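Local coordinates for oligopeptide-binding protein AppA (Bacillus subtilis, PDB 1XOC), which binds oligopeptides outside the cell membrane and delivers them to an ABC transporter, the App system, which can replace Opp in sporulation and genetic competence, at residues Q299-D304 with N370-D375; E374-V379 with A414-W419. All blocks are in the same frame, centred on the assembly; numbering follows the deposited sequence. Where two conformers were deposited one is given.

Contact 1: residues Q299-D304 with N370-D375; sequences QVLDGD and NKVRED. With ZN (zinc ion), chain E; ZN (zinc ion), chain F; ZN (zinc ion), chain J.
Val300 reaches from the last turn of helix 293-300 into the first turn of helix 371-385 and meets it with one methyl, CG1. Its first torsion (chi1 -173°) sets CG1 opposite the backbone N and puts it between two neighbours: the carbonyl oxygen of Val372, with Val300 CG1 to Val372 O at 3.5 Å, and the methylene of Asp375, with Val300 CG1 to Asp375 CB at 3.7 Å. The Val300 and Asp375 side chains pass each other at a slant; CB is the part of the aspartate nearest to the valine, and its carboxylate carries on past it. Val372 answers with its own CG1, which packs against Val300 CG1 at 3.8 Å. Val372 CG1 also takes the tip of Leu301, whose side chain lies roughly at right angles to that of Val372; Leu301 CD1 stands 3.7 Å from Val372 CG1. Tyr487 of strand 483-496 touches both Leu301 and Val372.

The polar link between the segments is a single water. It donates to Val300 O and to Asp375 OD1, the latter at 2.8 Å, and so ties the end of one helix to the start of the other. Beyond Val300 the chain turns back in a type I' turn, Leu301 to Asp304, closed by Asp304 N to Leu301 O. Asp304 then binds a zinc ion through OD1 at 2.0 Å, together with His492, while its OD2 accepts a bond from Asn490. Asp375 OD1 has a zinc ion of its own at 2.2 Å. The joint is thus an apolar patch of three side chains with a polar margin, where one carboxylate oxygen serves both water and metal; the cation probably draws charge from that oxygen and favours the ionised acid.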
# COMPACT_ATOMS: atom_id res chain seq x y z
N GLN A 299 7.09 -16.45 -17.21
CA GLN A 299 6.81 -15.79 -18.47
C GLN A 299 6.95 -14.29 -18.27
O GLN A 299 7.82 -13.66 -18.85
CB GLN A 299 5.39 -16.19 -18.92
CG GLN A 299 4.94 -15.81 -20.31
CD GLN A 299 3.55 -16.38 -20.63
OE1 GLN A 299 3.03 -17.26 -19.92
NE2 GLN A 299 2.96 -15.89 -21.70
N VAL A 300 6.15 -13.75 -17.36
CA VAL A 300 6.01 -12.32 -17.22
C VAL A 300 7.12 -11.65 -16.38
O VAL A 300 7.48 -10.50 -16.64
CB VAL A 300 4.63 -11.97 -16.65
CG1 VAL A 300 4.44 -10.51 -16.65
CG2 VAL A 300 3.53 -12.63 -17.49
N LEU A 301 7.64 -12.35 -15.36
CA LEU A 301 8.69 -11.81 -14.47
C LEU A 301 10.09 -12.38 -14.80
O LEU A 301 11.07 -12.09 -14.11
CB LEU A 301 8.39 -12.13 -12.98
CG LEU A 301 7.21 -11.51 -12.22
CD1 LEU A 301 7.22 -10.02 -12.41
CD2 LEU A 301 5.89 -12.08 -12.61
N ASP A 302 10.19 -13.17 -15.86
CA ASP A 302 11.43 -13.86 -16.20
C ASP A 302 11.99 -14.62 -14.99
O ASP A 302 13.19 -14.68 -14.76
CB ASP A 302 12.46 -12.86 -16.76
CG ASP A 302 12.15 -12.44 -18.20
OD1 ASP A 302 11.09 -12.84 -18.74
OD2 ASP A 302 12.98 -11.70 -18.79
N GLY A 303 11.08 -15.22 -14.23
CA GLY A 303 11.45 -16.04 -13.10
C GLY A 303 11.88 -15.29 -11.85
O GLY A 303 12.31 -15.89 -10.88
N ASP A 304 11.69 -13.97 -11.84
CA ASP A 304 12.17 -13.12 -10.75
C ASP A 304 11.02 -12.76 -9.83
O ASP A 304 10.31 -11.80 -10.06
CB ASP A 304 12.80 -11.88 -11.38
CG ASP A 304 13.66 -11.07 -10.41
OD1 ASP A 304 14.79 -10.72 -10.76
OD2 ASP A 304 13.16 -10.66 -9.35
N ASN A 370 1.97 -0.28 -15.67
CA ASN A 370 2.59 -1.46 -15.10
C ASN A 370 2.48 -2.52 -16.18
O ASN A 370 1.48 -3.21 -16.29
CB ASN A 370 1.91 -1.86 -13.79
CG ASN A 370 2.67 -2.93 -13.04
OD1 ASN A 370 2.79 -2.90 -11.77
ND2 ASN A 370 3.22 -3.86 -13.77
N LYS A 371 3.54 -2.65 -16.96
CA LYS A 371 3.55 -3.60 -18.03
C LYS A 371 3.49 -5.05 -17.61
O LYS A 371 2.92 -5.87 -18.29
CB LYS A 371 4.70 -3.34 -18.99
CG LYS A 371 6.06 -3.66 -18.46
CD LYS A 371 7.17 -3.34 -19.49
CE LYS A 371 8.56 -3.64 -18.92
NZ LYS A 371 9.70 -3.37 -19.87
N VAL A 372 4.07 -5.35 -16.46
CA VAL A 372 3.93 -6.67 -15.87
C VAL A 372 2.46 -7.02 -15.62
O VAL A 372 2.01 -8.11 -15.97
CB VAL A 372 4.74 -6.77 -14.56
CG1 VAL A 372 4.45 -8.05 -13.80
CG2 VAL A 372 6.25 -6.68 -14.87
N ARG A 373 1.70 -6.12 -15.00
CA ARG A 373 0.28 -6.40 -14.70
C ARG A 373 -0.56 -6.42 -15.96
O ARG A 373 -1.49 -7.22 -16.04
CB ARG A 373 -0.29 -5.38 -13.72
CG ARG A 373 0.33 -5.54 -12.36
CD ARG A 373 -0.23 -4.54 -11.35
NE ARG A 373 0.52 -4.55 -10.09
CZ ARG A 373 0.25 -3.72 -9.10
NH1 ARG A 373 -0.74 -2.84 -9.16
NH2 ARG A 373 0.99 -3.82 -7.98
N GLU A 374 -0.26 -5.55 -16.90
CA GLU A 374 -0.94 -5.58 -18.18
C GLU A 374 -0.74 -6.94 -18.83
O GLU A 374 -1.69 -7.54 -19.33
CB GLU A 374 -0.46 -4.42 -19.08
CG GLU A 374 -0.69 -2.99 -18.46
CD GLU A 374 -0.03 -1.87 -19.25
OE1 GLU A 374 0.58 -2.18 -20.30
OE2 GLU A 374 -0.15 -0.66 -18.87
N ASP A 375 0.48 -7.44 -18.85
CA ASP A 375 0.78 -8.78 -19.34
C ASP A 375 0.05 -9.89 -18.56
O ASP A 375 -0.49 -10.84 -19.15
CB ASP A 375 2.28 -9.06 -19.27
CG ASP A 375 3.09 -8.22 -20.24
OD1 ASP A 375 4.33 -8.20 -20.15
OD2 ASP A 375 2.49 -7.57 -21.12
ZN ZN E . 15.65 -9.58 -9.36
ZN ZN F . 1.17 -0.11 -20.83
ZN ZN J . 5.02 -6.87 -21.80
O HOH W 1 6.48 -8.16 -18.33
O HOH W 2 -0.66 1.00 -21.35
O HOH W 3 1.91 -1.01 -22.70

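Contact 2: residues E374-V379 with A414-W419; sequences EDIAVV and AMVMGW. With ZN (zinc ion), chain F; ZN (zinc ion), chain J.
Val416 faces Ile376 and Ala377 where helix 371-385 packs on the mixed sheet of this solute-binding lobe. Strand 358-367 leads through this helix to strand 390-396, its parallel neighbour, a beta-alpha-beta crossover of the kind that recurs in periplasmic-binding-protein folds. Strand 414-420 lies beside 358-367 on its other edge, also parallel to it.

The direct contacts are apolar and rather loose. Val416 points from the strand toward the helix; a first torsion of 180° stands its CG1 opposite the backbone N and its CG2 opposite the carbonyl carbon. Both methyls meet the branch methyl of Ile376: CG1 and CG2 of Val416 each lie 4.3 Å from Ile376 CG2, while the CG1-CD1 arm of the isoleucine stays a little farther off. Val416 CG2 alone also meets Ala377 CB, at 4.5 Å. The closest pair of CA atoms, those of Ala377 and Val416, is 7.0 Å apart. Leu364 of strand 358-367 touches both Ala377 and Val416, and Ile296 of helix 293-300 packs on Ile376, so the helix is held between sheet and helix.

Hydrogen bonds belong to each element separately. Within the helix, Val379 N bonds to Asp375 O at 2.9 Å. The strand pairs with Lys365 on one side and with Tyr268 and Gly270 on the other, and Val416 O also accepts the hydroxyl of Thr366. Farther along, Gly418 and Trp419 pair with the bound peptide in an antiparallel ladder, so the sheet that carries the helix also extends into the ligand.

Metal binding lies at the outer side of the helix, where Glu374 points away from the strand. Its carboxylate holds a zinc ion with both oxygens, OE1 at 2.2 Å and OE2 at 2.4 Å, and two waters bind the same ion.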
# COMPACT_ATOMS: atom_id res chain seq x y z
N GLU A 374 -0.26 -5.55 -16.90
CA GLU A 374 -0.94 -5.58 -18.18
C GLU A 374 -0.74 -6.94 -18.83
O GLU A 374 -1.69 -7.54 -19.33
CB GLU A 374 -0.46 -4.42 -19.08
CG GLU A 374 -0.69 -2.99 -18.46
CD GLU A 374 -0.03 -1.87 -19.25
OE1 GLU A 374 0.58 -2.18 -20.30
OE2 GLU A 374 -0.15 -0.66 -18.87
N ASP A 375 0.48 -7.44 -18.85
CA ASP A 375 0.78 -8.78 -19.34
C ASP A 375 0.05 -9.89 -18.56
O ASP A 375 -0.49 -10.84 -19.15
CB ASP A 375 2.28 -9.06 -19.27
CG ASP A 375 3.09 -8.22 -20.24
OD1 ASP A 375 4.33 -8.20 -20.15
OD2 ASP A 375 2.49 -7.57 -21.12
N ILE A 376 0.05 -9.80 -17.25
CA ILE A 376 -0.68 -10.78 -16.47
C ILE A 376 -2.13 -10.81 -16.86
O ILE A 376 -2.73 -11.89 -16.94
CB ILE A 376 -0.56 -10.50 -14.99
CG1 ILE A 376 0.87 -10.77 -14.53
CG2 ILE A 376 -1.55 -11.38 -14.19
CD1 ILE A 376 1.13 -10.33 -13.12
N ALA A 377 -2.73 -9.64 -17.10
CA ALA A 377 -4.15 -9.59 -17.47
C ALA A 377 -4.46 -10.32 -18.78
O ALA A 377 -5.48 -11.01 -18.94
CB ALA A 377 -4.64 -8.17 -17.52
N VAL A 378 -3.54 -10.19 -19.72
CA VAL A 378 -3.66 -10.87 -21.02
C VAL A 378 -3.47 -12.38 -20.83
O VAL A 378 -4.20 -13.19 -21.38
CB VAL A 378 -2.66 -10.30 -22.02
CG1 VAL A 378 -2.69 -11.08 -23.28
CG2 VAL A 378 -2.96 -8.80 -22.27
N VAL A 379 -2.54 -12.78 -19.97
CA VAL A 379 -2.31 -14.20 -19.72
C VAL A 379 -3.52 -14.85 -19.01
O VAL A 379 -3.93 -15.96 -19.35
CB VAL A 379 -1.02 -14.42 -18.90
CG1 VAL A 379 -0.91 -15.88 -18.47
CG2 VAL A 379 0.23 -14.03 -19.69
N ALA A 414 -13.15 -7.58 -11.52
CA ALA A 414 -11.92 -8.18 -10.99
C ALA A 414 -10.78 -7.24 -11.30
O ALA A 414 -10.86 -6.46 -12.23
CB ALA A 414 -11.66 -9.55 -11.58
N MET A 415 -9.70 -7.29 -10.52
CA MET A 415 -8.54 -6.46 -10.83
C MET A 415 -7.24 -7.13 -10.49
O MET A 415 -7.18 -7.90 -9.54
CB MET A 415 -8.63 -5.12 -10.12
CG MET A 415 -8.53 -5.20 -8.64
SD MET A 415 -8.62 -3.57 -7.89
CE MET A 415 -8.83 -4.04 -6.16
N VAL A 416 -6.22 -6.85 -11.28
CA VAL A 416 -4.85 -7.25 -10.94
C VAL A 416 -4.23 -6.09 -10.17
O VAL A 416 -4.14 -4.99 -10.67
CB VAL A 416 -4.01 -7.57 -12.19
CG1 VAL A 416 -2.59 -7.97 -11.76
CG2 VAL A 416 -4.67 -8.64 -13.05
N MET A 417 -3.80 -6.32 -8.92
CA MET A 417 -3.51 -5.20 -8.01
C MET A 417 -2.46 -5.66 -7.03
O MET A 417 -2.19 -6.85 -6.95
CB MET A 417 -4.76 -4.76 -7.29
CG MET A 417 -4.72 -3.49 -6.46
SD MET A 417 -3.90 -2.09 -7.19
CE MET A 417 -4.77 -1.89 -8.72
N GLY A 418 -1.82 -4.71 -6.36
CA GLY A 418 -0.96 -5.06 -5.25
C GLY A 418 -1.26 -4.33 -3.96
O GLY A 418 -1.85 -3.26 -3.96
N TRP A 419 -0.79 -4.92 -2.86
CA TRP A 419 -0.71 -4.25 -1.55
C TRP A 419 0.74 -3.97 -1.16
O TRP A 419 1.57 -4.83 -1.29
CB TRP A 419 -1.31 -5.13 -0.44
CG TRP A 419 -2.82 -5.18 -0.44
CD1 TRP A 419 -3.62 -6.27 -0.64
CD2 TRP A 419 -3.71 -4.08 -0.20
NE1 TRP A 419 -4.94 -5.91 -0.58
CE2 TRP A 419 -5.03 -4.57 -0.32
CE3 TRP A 419 -3.51 -2.74 0.08
CZ2 TRP A 419 -6.14 -3.76 -0.13
CZ3 TRP A 419 -4.64 -1.93 0.26
CH2 TRP A 419 -5.93 -2.44 0.12
ZN ZN F . 1.17 -0.11 -20.83
ZN ZN J . 5.02 -6.87 -21.80
O HOH W 2 -0.66 1.00 -21.35
O HOH W 3 1.91 -1.01 -22.70

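Helix 371-385 is common to both contacts, whose centres are about 10 Å apart: contact 1 sets its first turn against the end of helix 293-300, and contact 2 sets the following turn against strand 414-420. Arg373 bridges them on the ligand side. Its CG packs on Val416 CG1 at 3.8 Å, its NH1 lies 3.8 Å from Met417 SD, and its NH2 bonds to the backbone of the bound peptide. Gly418 and Trp419 pair with that peptide from the strand, so helix and strand both reach the ligand. A second junction is Gln299 NE2 against Val379 CG2, at 3.9 Å.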